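Local coordinates for putative methyl-accepting chemotaxis signal transduction protein (Campylobacter jejuni subsp. jejuni serotype O:2, PDB 4XMR) that probably senses amino acids such as isoleucine in the periplasm through a tandem PAS sensory domain and passes the signal across the membrane to steer chemotaxis, at residues B[168-173]-B[186-191]; B[176-181]-B[237-242]; B[212-217]-B[229-234]. One frame throughout, in Å; residues are numbered along the deposited sequence. Where two conformers were deposited one is given.

Contact 1: B[168-173]-B[186-191]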
loop_
_atom_site.group_PDB
_atom_site.type_symbol
_atom_site.label_atom_id
_atom_site.label_comp_id
_atom_site.label_asym_id
_atom_site.label_seq_id
_atom_site.Cartn_x
_atom_site.Cartn_y
_atom_site.Cartn_z
ATOM N N ASN B 168 -10.257 -0.179 6.279
ATOM C CA ASN B 168 -9.389 -1.126 6.956
ATOM C C ASN B 168 -7.952 -0.622 7.093
ATOM O O ASN B 168 -7.311 -0.815 8.128
ATOM C CB ASN B 168 -9.429 -2.490 6.262
ATOM C CG ASN B 168 -10.748 -3.208 6.466
ATOM O OD1 ASN B 168 -11.512 -2.877 7.366
ATOM N ND2 ASN B 168 -11.015 -4.199 5.630
ATOM N N LEU B 169 -7.454 0.043 6.062
ATOM C CA LEU B 169 -6.128 0.649 6.121
ATOM C C LEU B 169 -6.054 1.734 7.194
ATOM O O LEU B 169 -5.106 1.790 7.979
ATOM C CB LEU B 169 -5.771 1.252 4.774
ATOM C CG LEU B 169 -5.402 0.213 3.723
ATOM C CD1 LEU B 169 -5.393 0.822 2.328
ATOM C CD2 LEU B 169 -4.030 -0.363 4.041
ATOM N N VAL B 170 -7.053 2.607 7.232
ATOM C CA VAL B 170 -7.067 3.673 8.224
ATOM C C VAL B 170 -7.123 3.101 9.641
ATOM O O VAL B 170 -6.419 3.573 10.544
ATOM C CB VAL B 170 -8.239 4.631 7.989
ATOM C CG1 VAL B 170 -8.384 5.621 9.162
ATOM C CG2 VAL B 170 -8.028 5.371 6.694
ATOM N N ALA B 171 -7.943 2.074 9.838
ATOM C CA ALA B 171 -8.106 1.485 11.164
ATOM C C ALA B 171 -6.807 0.930 11.752
ATOM O O ALA B 171 -6.658 0.843 12.974
ATOM C CB ALA B 171 -9.183 0.411 11.136
ATOM N N LYS B 172 -5.862 0.573 10.893
ATOM C CA LYS B 172 -4.602 0.002 11.358
ATOM C C LYS B 172 -3.568 1.057 11.720
ATOM O O LYS B 172 -2.539 0.747 12.307
ATOM C CB LYS B 172 -4.018 -0.941 10.296
ATOM C CG LYS B 172 -4.786 -2.243 10.107
ATOM C CD LYS B 172 -4.104 -3.117 9.056
ATOM C CE LYS B 172 -4.774 -4.476 8.927
ATOM N NZ LYS B 172 -4.639 -5.281 10.173
ATOM N N THR B 173 -3.834 2.304 11.358
ATOM C CA THR B 173 -2.861 3.354 11.625
ATOM C C THR B 173 -2.828 3.725 13.106
ATOM O O THR B 173 -3.848 3.657 13.790
ATOM C CB THR B 173 -3.169 4.642 10.830
ATOM O OG1 THR B 173 -4.421 5.199 11.261
ATOM C CG2 THR B 173 -3.187 4.374 9.320
ATOM N N ILE B 186 -18.897 11.000 8.423
ATOM C CA ILE B 186 -17.834 10.104 8.863
ATOM C C ILE B 186 -17.702 8.931 7.881
ATOM O O ILE B 186 -18.702 8.379 7.408
ATOM C CB ILE B 186 -18.054 9.637 10.318
ATOM C CG1 ILE B 186 -16.781 9.001 10.888
ATOM C CG2 ILE B 186 -19.246 8.706 10.421
ATOM C CD1 ILE B 186 -15.697 10.010 11.166
ATOM N N PHE B 187 -16.460 8.579 7.554
ATOM C CA PHE B 187 -16.176 7.635 6.477
ATOM C C PHE B 187 -15.289 6.481 6.944
ATOM O O PHE B 187 -15.537 5.325 6.606
ATOM C CB PHE B 187 -15.541 8.382 5.295
ATOM C CG PHE B 187 -15.045 7.484 4.195
ATOM C CD1 PHE B 187 -15.884 7.094 3.168
ATOM C CD2 PHE B 187 -13.723 7.064 4.171
ATOM C CE1 PHE B 187 -15.423 6.278 2.148
ATOM C CE2 PHE B 187 -13.252 6.250 3.162
ATOM C CZ PHE B 187 -14.106 5.854 2.149
ATOM N N ALA B 188 -14.252 6.799 7.713
ATOM C CA ALA B 188 -13.325 5.790 8.228
ATOM C C ALA B 188 -12.818 6.217 9.601
ATOM O O ALA B 188 -12.769 7.411 9.890
ATOM C CB ALA B 188 -12.143 5.597 7.280
ATOM N N ALA B 189 -12.459 5.260 10.457
ATOM C CA ALA B 189 -11.956 5.592 11.792
ATOM C C ALA B 189 -11.114 4.471 12.394
ATOM O O ALA B 189 -11.397 3.292 12.183
ATOM C CB ALA B 189 -13.121 5.939 12.721
ATOM N N THR B 190 -10.084 4.844 13.145
ATOM C CA THR B 190 -9.275 3.891 13.900
ATOM C C THR B 190 -10.109 3.245 14.997
ATOM O O THR B 190 -10.076 2.025 15.203
ATOM C CB THR B 190 -8.085 4.594 14.527
ATOM O OG1 THR B 190 -7.299 5.173 13.481
ATOM C CG2 THR B 190 -7.235 3.617 15.322
ATOM N N ASN B 191 -10.851 4.079 15.708
ATOM C CA ASN B 191 -11.820 3.599 16.676
ATOM C C ASN B 191 -13.132 3.413 15.930
ATOM O O ASN B 191 -13.820 4.384 15.631
ATOM C CB ASN B 191 -11.959 4.618 17.808
ATOM C CG ASN B 191 -13.053 4.264 18.802
ATOM O OD1 ASN B 191 -13.663 3.194 18.734
ATOM N ND2 ASN B 191 -13.296 5.167 19.748
HETATM O O HOH W 1 -8.856 -0.171 14.812
#
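Thr190 lies against the last turn of helix 163-171 with both branches of its side chain: the methyl CG2 sits 3.7 Å from Ala171 O, while OG1 is turned toward Val170 O and the hydroxyl of Thr173. CG2 anti to the backbone N (chi1 of OG1 -60°) sets these two placements. OG1 is itself hydrogen-bonded to the backbone of Thr177 in the neighbouring strand; it stands 3.5 Å from Val170 O, a contact rather than a bond. That carbonyl is already gripped from its own segment, by Thr173 N and by Thr173 OG1, the latter at 2.7 Å and in the carbonyl plane. The contact joins the helix to strand 186-189, an edge strand of the five-stranded antiparallel sheet of what is probably the second PAS-like unit, where a classic beta bulge sets Phe187 and Ala188 together opposite Leu179. Val170 points at the bulge residue Ala188, its CB 4.1 Å from Ala188 CB, and also neighbours Leu179. Ala171 offers its methyl to the backbone instead, CB lying 3.8 Å from Ala189 O. A water bridges the main chains, donating to Ala171 O at 3.0 Å and to Thr190 O at a doubtfully short distance.

Contact 2: B[176-181]-B[237-242]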
loop_
_atom_site.group_PDB
_atom_site.type_symbol
_atom_site.label_atom_id
_atom_site.label_comp_id
_atom_site.label_asym_id
_atom_site.label_seq_id
_atom_site.Cartn_x
_atom_site.Cartn_y
_atom_site.Cartn_z
ATOM N N ASN B 176 -5.627 8.285 17.177
ATOM C CA ASN B 176 -7.068 8.347 17.045
ATOM C C ASN B 176 -7.422 9.175 15.819
ATOM O O ASN B 176 -7.871 10.335 15.930
ATOM C CB ASN B 176 -7.688 8.943 18.297
ATOM C CG ASN B 176 -9.191 8.921 18.255
ATOM O OD1 ASN B 176 -9.799 7.916 17.865
ATOM N ND2 ASN B 176 -9.809 10.026 18.653
ATOM N N THR B 177 -7.183 8.581 14.650
ATOM C CA THR B 177 -7.386 9.272 13.389
ATOM C C THR B 177 -8.644 8.776 12.698
ATOM O O THR B 177 -9.077 7.638 12.889
ATOM C CB THR B 177 -6.183 9.116 12.454
ATOM O OG1 THR B 177 -5.976 7.722 12.205
ATOM C CG2 THR B 177 -4.917 9.709 13.072
ATOM N N PHE B 178 -9.240 9.653 11.899
ATOM C CA PHE B 178 -10.479 9.336 11.204
ATOM C C PHE B 178 -10.645 10.219 9.976
ATOM O O PHE B 178 -9.938 11.207 9.822
ATOM C CB PHE B 178 -11.697 9.376 12.149
ATOM C CG PHE B 178 -11.803 10.625 12.999
ATOM C CD1 PHE B 178 -11.087 10.729 14.187
ATOM C CD2 PHE B 178 -12.664 11.660 12.654
ATOM C CE1 PHE B 178 -11.190 11.863 14.991
ATOM C CE2 PHE B 178 -12.777 12.796 13.461
ATOM C CZ PHE B 178 -12.038 12.885 14.626
ATOM N N LEU B 179 -11.548 9.815 9.087
ATOM C CA LEU B 179 -11.790 10.508 7.830
ATOM C C LEU B 179 -13.254 10.867 7.681
ATOM O O LEU B 179 -14.121 10.046 7.969
ATOM C CB LEU B 179 -11.439 9.616 6.636
ATOM C CG LEU B 179 -10.026 9.111 6.424
ATOM C CD1 LEU B 179 -9.999 8.309 5.118
ATOM C CD2 LEU B 179 -9.036 10.263 6.382
ATOM N N PHE B 180 -13.511 12.076 7.182
ATOM C CA PHE B 180 -14.836 12.462 6.715
ATOM C C PHE B 180 -14.840 12.495 5.200
ATOM O O PHE B 180 -13.831 12.820 4.577
ATOM C CB PHE B 180 -15.209 13.859 7.214
ATOM C CG PHE B 180 -15.359 13.957 8.697
ATOM C CD1 PHE B 180 -16.565 13.643 9.298
ATOM C CD2 PHE B 180 -14.299 14.383 9.483
ATOM C CE1 PHE B 180 -16.715 13.733 10.663
ATOM C CE2 PHE B 180 -14.443 14.478 10.850
ATOM C CZ PHE B 180 -15.653 14.158 11.440
ATOM N N ASP B 181 -15.981 12.168 4.605
ATOM C CA ASP B 181 -16.106 12.273 3.162
ATOM C C ASP B 181 -16.412 13.702 2.724
ATOM O O ASP B 181 -16.416 14.628 3.540
ATOM C CB ASP B 181 -17.127 11.267 2.612
ATOM C CG ASP B 181 -18.551 11.532 3.088
ATOM O OD1 ASP B 181 -18.870 12.662 3.521
ATOM O OD2 ASP B 181 -19.369 10.594 2.998
ATOM N N THR B 237 -11.661 14.804 4.617
ATOM C CA THR B 237 -11.038 15.510 5.727
ATOM C C THR B 237 -10.498 14.463 6.694
ATOM O O THR B 237 -11.251 13.607 7.170
ATOM C CB THR B 237 -12.043 16.413 6.454
ATOM O OG1 THR B 237 -12.556 17.376 5.527
ATOM C CG2 THR B 237 -11.367 17.135 7.617
ATOM N N ALA B 238 -9.192 14.519 6.953
ATOM C CA ALA B 238 -8.555 13.632 7.919
ATOM C C ALA B 238 -8.357 14.387 9.219
ATOM O O ALA B 238 -7.888 15.520 9.212
ATOM C CB ALA B 238 -7.217 13.122 7.394
ATOM N N CYS B 239 -8.690 13.743 10.333
ATOM C CA CYS B 239 -8.541 14.363 11.652
ATOM C C CYS B 239 -7.851 13.435 12.641
ATOM O O CYS B 239 -7.879 12.200 12.489
ATOM C CB CYS B 239 -9.910 14.706 12.241
ATOM S SG CYS B 239 -10.903 15.879 11.297
ATOM N N ILE B 240 -7.247 14.039 13.660
ATOM C CA ILE B 240 -6.774 13.323 14.835
ATOM C C ILE B 240 -7.266 14.094 16.055
ATOM O O ILE B 240 -7.233 15.335 16.082
ATOM C CB ILE B 240 -5.232 13.171 14.822
ATOM C CG1 ILE B 240 -4.783 12.171 15.882
ATOM C CG2 ILE B 240 -4.520 14.530 14.960
ATOM C CD1 ILE B 240 -3.331 11.754 15.731
ATOM N N THR B 241 -7.771 13.383 17.054
ATOM C CA THR B 241 -8.200 14.060 18.268
ATOM C C THR B 241 -7.793 13.264 19.494
ATOM O O THR B 241 -7.589 12.042 19.416
ATOM C CB THR B 241 -9.730 14.300 18.331
ATOM O OG1 THR B 241 -10.413 13.052 18.525
ATOM C CG2 THR B 241 -10.248 14.989 17.076
ATOM N N GLU B 242 -7.679 13.969 20.615
ATOM C CA GLU B 242 -7.343 13.344 21.877
ATOM C C GLU B 242 -8.023 14.089 23.010
ATOM O O GLU B 242 -8.292 15.283 22.905
ATOM C CB GLU B 242 -5.827 13.364 22.092
ATOM C CG GLU B 242 -5.356 12.575 23.298
ATOM C CD GLU B 242 -5.841 11.127 23.290
ATOM O OE1 GLU B 242 -6.987 10.869 23.722
ATOM O OE2 GLU B 242 -5.072 10.243 22.864
HETATM O O HOH W 2 -14.262 16.485 3.589
#
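The Phe178 ring carries Cys239 CB over one face, a CH-pi contact 3.9 Å from the ring centroid and displaced toward the rim. At its edge lie Phe180 CZ and the Thr241 side chain, whose CG2 comes to 3.7 Å from Phe178 CZ. The Phe180 ring meets the same cysteine differently: Cys239 SG stands in its plane, 3.8 Å from Phe180 CE2, an edge-on sulfur-aromatic contact. Phe178 CG is wedged between its backbone N and carbonyl carbon (chi1 50°), which swings the ring across the neighbouring strand and over the CB of Cys239. Cys239 thus touches two rings, by CB over Phe178 and by SG at the edge of Phe180, on the face it shares with Thr237, while the sulfur is disulfide-bonded to Cys230. On the other face Leu179 CD2 packs 3.5 Å from Ala238 CB, and Thr177 CG2 meets the end of Ile240; Leu179 and Ile240 also reach the long helix 9-48.

Paired main-chain bonds link Phe178 with Cys239 and Phe180 with Thr237, the shortest being Phe180 N to Thr237 O at 2.7 Å. Beyond Thr177, Asn176 extends the ladder twice, its O accepting from Thr241 N and its ND2 donating to Thr241 O at 3.1 Å, this oxygen lying in the amide plane although the donor stands above the carbonyl plane. Thr241 OG1 is hydrogen-bonded to NH2 of Arg226. The register is that of neighbouring antiparallel strands, 177-180 and 236-243, in a PAS-like sheet with helix 9-48 along one face and helix 202-211 on the other.

Contact 3: B[212-217]-B[229-234]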
loop_
_atom_site.group_PDB
_atom_site.type_symbol
_atom_site.label_atom_id
_atom_site.label_comp_id
_atom_site.label_asym_id
_atom_site.label_seq_id
_atom_site.Cartn_x
_atom_site.Cartn_y
_atom_site.Cartn_z
ATOM N N GLY B 212 -8.436 25.759 10.081
ATOM C CA GLY B 212 -7.620 25.394 8.937
ATOM C C GLY B 212 -6.678 24.219 9.147
ATOM O O GLY B 212 -6.541 23.683 10.254
ATOM N N ASP B 213 -6.012 23.825 8.065
ATOM C CA ASP B 213 -5.278 22.560 8.023
ATOM C C ASP B 213 -4.093 22.466 8.982
ATOM O O ASP B 213 -3.231 23.353 9.023
ATOM C CB ASP B 213 -4.805 22.235 6.595
ATOM C CG ASP B 213 -5.952 21.930 5.639
ATOM O OD1 ASP B 213 -7.116 21.846 6.083
ATOM O OD2 ASP B 213 -5.676 21.776 4.429
ATOM N N ASN B 214 -4.078 21.376 9.747
ATOM C CA ASN B 214 -3.005 21.033 10.684
ATOM C C ASN B 214 -2.848 21.921 11.902
ATOM O O ASN B 214 -1.924 21.734 12.692
ATOM C CB ASN B 214 -1.664 20.867 9.971
ATOM C CG ASN B 214 -1.493 19.489 9.413
ATOM O OD1 ASN B 214 -1.332 18.527 10.162
ATOM N ND2 ASN B 214 -1.556 19.375 8.095
ATOM N N ASN B 215 -3.766 22.864 12.066
ATOM C CA ASN B 215 -3.730 23.771 13.206
ATOM C C ASN B 215 -4.548 23.184 14.347
ATOM O O ASN B 215 -5.724 22.876 14.187
ATOM C CB ASN B 215 -4.266 25.144 12.808
ATOM C CG ASN B 215 -3.437 25.792 11.724
ATOM O OD1 ASN B 215 -2.205 25.757 11.766
ATOM N ND2 ASN B 215 -4.103 26.385 10.743
ATOM N N PHE B 216 -3.925 23.012 15.503
ATOM C CA PHE B 216 -4.630 22.405 16.623
ATOM C C PHE B 216 -5.668 23.318 17.243
ATOM O O PHE B 216 -5.463 24.537 17.382
ATOM C CB PHE B 216 -3.654 21.921 17.687
ATOM C CG PHE B 216 -2.902 20.714 17.264
ATOM C CD1 PHE B 216 -3.405 19.444 17.513
ATOM C CD2 PHE B 216 -1.714 20.841 16.564
ATOM C CE1 PHE B 216 -2.713 18.320 17.095
ATOM C CE2 PHE B 216 -1.023 19.728 16.140
ATOM C CZ PHE B 216 -1.523 18.468 16.402
ATOM N N PHE B 217 -6.777 22.714 17.650
ATOM C CA PHE B 217 -7.874 23.449 18.258
ATOM C C PHE B 217 -8.476 22.694 19.430
ATOM O O PHE B 217 -8.406 21.461 19.488
ATOM C CB PHE B 217 -8.962 23.727 17.222
ATOM C CG PHE B 217 -9.409 22.510 16.458
ATOM C CD1 PHE B 217 -10.284 21.589 17.027
ATOM C CD2 PHE B 217 -8.961 22.289 15.167
ATOM C CE1 PHE B 217 -10.703 20.465 16.313
ATOM C CE2 PHE B 217 -9.370 21.169 14.447
ATOM C CZ PHE B 217 -10.238 20.263 15.019
ATOM N N ALA B 229 -6.823 18.211 15.354
ATOM C CA ALA B 229 -6.347 18.889 14.160
ATOM C C ALA B 229 -6.871 18.102 12.976
ATOM O O ALA B 229 -6.977 16.863 13.033
ATOM C CB ALA B 229 -4.831 18.945 14.124
ATOM N N CYS B 230 -7.207 18.800 11.903
ATOM C CA CYS B 230 -7.657 18.138 10.690
ATOM C C CYS B 230 -6.957 18.726 9.478
ATOM O O CYS B 230 -6.388 19.827 9.535
ATOM C CB CYS B 230 -9.166 18.293 10.487
ATOM S SG CYS B 230 -10.233 17.754 11.828
ATOM N N THR B 231 -7.016 17.995 8.372
ATOM C CA THR B 231 -6.475 18.495 7.122
ATOM C C THR B 231 -7.245 17.913 5.948
ATOM O O THR B 231 -7.776 16.796 6.021
ATOM C CB THR B 231 -4.977 18.167 6.973
ATOM O OG1 THR B 231 -4.453 18.849 5.828
ATOM C CG2 THR B 231 -4.741 16.655 6.831
ATOM N N LYS B 232 -7.300 18.661 4.853
ATOM C CA LYS B 232 -7.924 18.150 3.644
ATOM C C LYS B 232 -6.981 17.179 2.958
ATOM O O LYS B 232 -5.778 17.423 2.846
ATOM C CB LYS B 232 -8.268 19.295 2.697
ATOM C CG LYS B 232 -9.340 20.232 3.219
ATOM C CD LYS B 232 -10.606 19.486 3.619
ATOM C CE LYS B 232 -11.261 18.804 2.426
ATOM N NZ LYS B 232 -12.547 18.156 2.803
ATOM N N VAL B 233 -7.536 16.060 2.510
ATOM C CA VAL B 233 -6.788 15.101 1.701
ATOM C C VAL B 233 -7.698 14.739 0.532
ATOM O O VAL B 233 -8.647 13.963 0.692
ATOM C CB VAL B 233 -6.390 13.831 2.478
ATOM C CG1 VAL B 233 -5.401 13.002 1.642
ATOM C CG2 VAL B 233 -5.788 14.173 3.848
ATOM N N PHE B 234 -7.417 15.333 -0.627
ATOM C CA PHE B 234 -8.358 15.334 -1.738
ATOM C C PHE B 234 -9.744 15.780 -1.242
ATOM O O PHE B 234 -9.858 16.844 -0.613
ATOM C CB PHE B 234 -8.310 13.995 -2.478
ATOM C CG PHE B 234 -6.944 13.696 -3.038
ATOM C CD1 PHE B 234 -6.520 14.307 -4.204
ATOM C CD2 PHE B 234 -6.062 12.881 -2.358
ATOM C CE1 PHE B 234 -5.256 14.072 -4.709
ATOM C CE2 PHE B 234 -4.795 12.630 -2.865
ATOM C CZ PHE B 234 -4.396 13.233 -4.037
HETATM O O HOH W 3 -6.995 21.713 12.098
#
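Asn214 N donates to Cys230 O at 2.8 Å in a nearly straight bond (N-H...O 172°). Water reinforces the join, accepting from Cys230 N at 2.9 Å and lying 2.7 Å from both Gly212 O and Asn215 O. Farther along, Lys232 N makes a weak bond to Asp213 OD1; the stronger partner of this carboxylate oxygen is the hydroxyl of Tyr208. The Asp213 side chain crosses that of Thr231 at about a right angle, with Asp213 CG 3.4 Å from Thr231 OG1. Residues 212-215 form a type II beta turn that follows helix 202-211, the chain turning out of the helix at Gly212, whose phi is positive. The turn lies beside strand 224-233 and leads into the edge strand 217-221 of the same antiparallel sheet. Two phenylalanine rings pack on Ala229. Its CB lies over one face of the Phe216 ring, 3.8 Å from the centroid in a CH-pi contact, and the ring also touches Leu15 and Thr19 of helix 9-48. Phe217 comes from another side, next to Ala207 and Asn211 of helix 202-211; a chi1 of 51° folds its ring back over its own main chain and brings CE2 to 3.8 Å from Ala229 CA. The edge of this second ring faces Cys230 SG, with Phe217 CZ as the nearest ring atom and Cys239 as the disulfide partner of the sulfur.

From the N terminus, the long helix 9-48 runs past all three sites before the chain reaches helix 163-171. Contact 1 closes the first, short loop, bringing strand 186-189 back to that helix. Contact 2 opens inside this loop, at strand 177-180, and closes only at strand 236-243, so the two cross; strands 177-180 and 186-189 are hydrogen-bonded neighbours in the sheet. Contact 3, joining 212-217 to 229-234, is nested within the loop of contact 2 and follows contact 1 in series, about 17 Å away between centres. The Cys230-Cys239 disulfide couples contacts 2 and 3 across adjacent strands, and all three share one five-stranded sheet.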